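PDB 6KTQ: homocitrate synthase from Sulfolobus acidocaldarius, which catalyses the aldol-type condensation of acetyl-CoA with 2-oxoglutarate to give homocitrate, the first step of lysine biosynthesis through alpha-aminoadipate. Local coordinates for residues 80-83 / 84-88. Residues are numbered along the deposited sequence; the frame is centred on the assembly and turned at random.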
loop_
_atom_site.group_PDB
_atom_site.type_symbol
_atom_site.label_atom_id
_atom_site.label_comp_id
_atom_site.label_asym_id
_atom_site.label_seq_id
_atom_site.Cartn_x
_atom_site.Cartn_y
_atom_site.Cartn_z
ATOM N N PRO A 80 -12.465 -32.494 -29.588
ATOM C CA PRO A 80 -13.837 -32.116 -29.948
ATOM C C PRO A 80 -14.766 -31.967 -28.764
ATOM O O PRO A 80 -15.649 -31.081 -28.753
ATOM C CB PRO A 80 -14.309 -33.278 -30.846
ATOM C CG PRO A 80 -13.072 -33.918 -31.353
ATOM C CD PRO A 80 -11.933 -33.590 -30.420
ATOM N N ASP A 81 -14.603 -32.822 -27.769
ATOM C CA ASP A 81 -15.470 -32.732 -26.604
ATOM C C ASP A 81 -15.269 -31.423 -25.801
ATOM O O ASP A 81 -16.226 -30.888 -25.217
ATOM C CB ASP A 81 -15.293 -33.942 -25.694
ATOM C CG ASP A 81 -13.944 -33.955 -24.976
ATOM O OD1 ASP A 81 -12.942 -34.305 -25.624
ATOM O OD2 ASP A 81 -13.896 -33.610 -23.764
ATOM N N ILE A 82 -14.042 -30.915 -25.779
ATOM C CA ILE A 82 -13.765 -29.667 -25.060
ATOM C C ILE A 82 -14.420 -28.487 -25.803
ATOM O O ILE A 82 -15.096 -27.669 -25.203
ATOM C CB ILE A 82 -12.265 -29.456 -24.839
ATOM C CG1 ILE A 82 -11.750 -30.525 -23.869
ATOM C CG2 ILE A 82 -12.020 -28.055 -24.271
ATOM C CD1 ILE A 82 -10.253 -30.692 -23.823
ATOM N N TYR A 83 -14.294 -28.466 -27.121
ATOM C CA TYR A 83 -15.002 -27.509 -27.941
ATOM C C TYR A 83 -16.503 -27.504 -27.655
ATOM O O TYR A 83 -17.095 -26.448 -27.440
ATOM C CB TYR A 83 -14.751 -27.836 -29.415
ATOM C CG TYR A 83 -15.420 -26.885 -30.365
ATOM C CD1 TYR A 83 -16.796 -26.972 -30.615
ATOM C CD2 TYR A 83 -14.682 -25.924 -31.039
ATOM C CE1 TYR A 83 -17.417 -26.100 -31.493
ATOM C CE2 TYR A 83 -15.290 -25.047 -31.923
ATOM C CZ TYR A 83 -16.657 -25.140 -32.139
ATOM O OH TYR A 83 -17.255 -24.285 -33.009
ATOM N N GLU A 84 -17.117 -28.686 -27.676
ATOM C CA GLU A 84 -18.543 -28.824 -27.459
ATOM C C GLU A 84 -18.983 -28.413 -26.065
ATOM O O GLU A 84 -20.062 -27.837 -25.905
ATOM C CB GLU A 84 -19.001 -30.256 -27.708
ATOM C CG GLU A 84 -20.500 -30.496 -27.488
ATOM C CD GLU A 84 -21.419 -29.568 -28.295
ATOM O OE1 GLU A 84 -21.045 -29.167 -29.420
ATOM O OE2 GLU A 84 -22.525 -29.242 -27.807
ATOM N N GLY A 85 -18.173 -28.725 -25.055
ATOM C CA GLY A 85 -18.480 -28.318 -23.677
ATOM C C GLY A 85 -18.429 -26.803 -23.561
ATOM O O GLY A 85 -19.305 -26.185 -22.949
ATOM N N ILE A 86 -17.431 -26.194 -24.190
ATOM C CA ILE A 86 -17.319 -24.725 -24.136
ATOM C C ILE A 86 -18.498 -24.074 -24.830
ATOM O O ILE A 86 -19.083 -23.139 -24.290
ATOM C CB ILE A 86 -16.019 -24.202 -24.714
ATOM C CG1 ILE A 86 -14.881 -24.656 -23.833
ATOM C CG2 ILE A 86 -16.008 -22.681 -24.719
ATOM C CD1 ILE A 86 -13.530 -24.488 -24.464
ATOM N N ARG A 87 -18.857 -24.589 -26.003
ATOM C CA ARG A 87 -20.017 -24.091 -26.735
ATOM C C ARG A 87 -21.294 -24.138 -25.885
ATOM O O ARG A 87 -22.028 -23.164 -25.835
ATOM C CB ARG A 87 -20.198 -24.870 -28.054
ATOM C CG ARG A 87 -21.154 -24.247 -29.062
ATOM C CD ARG A 87 -21.704 -25.280 -30.051
ATOM N NE ARG A 87 -22.477 -26.333 -29.369
ATOM C CZ ARG A 87 -23.731 -26.207 -28.914
ATOM N NH1 ARG A 87 -24.311 -27.240 -28.309
ATOM N NH2 ARG A 87 -24.418 -25.067 -29.071
ATOM N N ARG A 88 -21.546 -25.260 -25.212
ATOM C CA ARG A 88 -22.718 -25.414 -24.355
ATOM C C ARG A 88 -22.745 -24.427 -23.200
ATOM O O ARG A 88 -23.799 -23.892 -22.829
ATOM C CB ARG A 88 -22.762 -26.814 -23.761
ATOM C CG ARG A 88 -23.392 -27.867 -24.677
ATOM C CD ARG A 88 -24.510 -28.595 -23.941
ATOM N NE ARG A 88 -24.052 -29.870 -23.412
ATOM C CZ ARG A 88 -24.538 -30.475 -22.330
ATOM N NH1 ARG A 88 -25.508 -29.945 -21.590
ATOM N NH2 ARG A 88 -24.032 -31.642 -21.975
#
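Ile82 and Ile86 share one rotamer (chi1 -67° and -66°), with CG2 anti to the backbone N and CG1 beside it; on successive turns of a helix this sets CG2 of Ile82 against CD1, on the CG1 branch of Ile86, at 3.9 Å. Beneath this apolar pair the backbone is bonded in the helical i to i+4 pattern: Ile86 N reaches Ile82 O at 2.9 Å, and Arg87 N reaches Tyr83 O at 2.9 Å. Pro80 suits the first turn, where backbone N-H groups find no carbonyl one turn earlier; its own O accepts Glu84 N at 3.0 Å. These turns begin helix 80-94, the crossover between parallel strands 70-74 and 101-106 in the TIM-barrel catalytic domain. Both isoleucines are buried, Ile82 touching Arg56 of helix 53-66 and Ile86 touching Pro76 and Ile119. Tyr83, partly exposed, suits a mixed setting: its side chain also touches Ile119, while its hydroxyl hydrogen-bonds Glu118. The Glu84 chain bends at chi2 (55°) and the Arg87 chain at chi3, bringing carboxylate and guanidinium together. Arg87 NH1 forms a salt bridge with Glu84 OE2, a nearly straight hydrogen bond of 2.7 Å to its syn lone pair, and Arg87 NE donates a second hydrogen bond to Glu84 OE1 at 3.2 Å. An alanine in place of Glu84 would remove both carboxylate oxygens and is likely to leave the guanidinium of Arg87 without this countercharge and freer to turn.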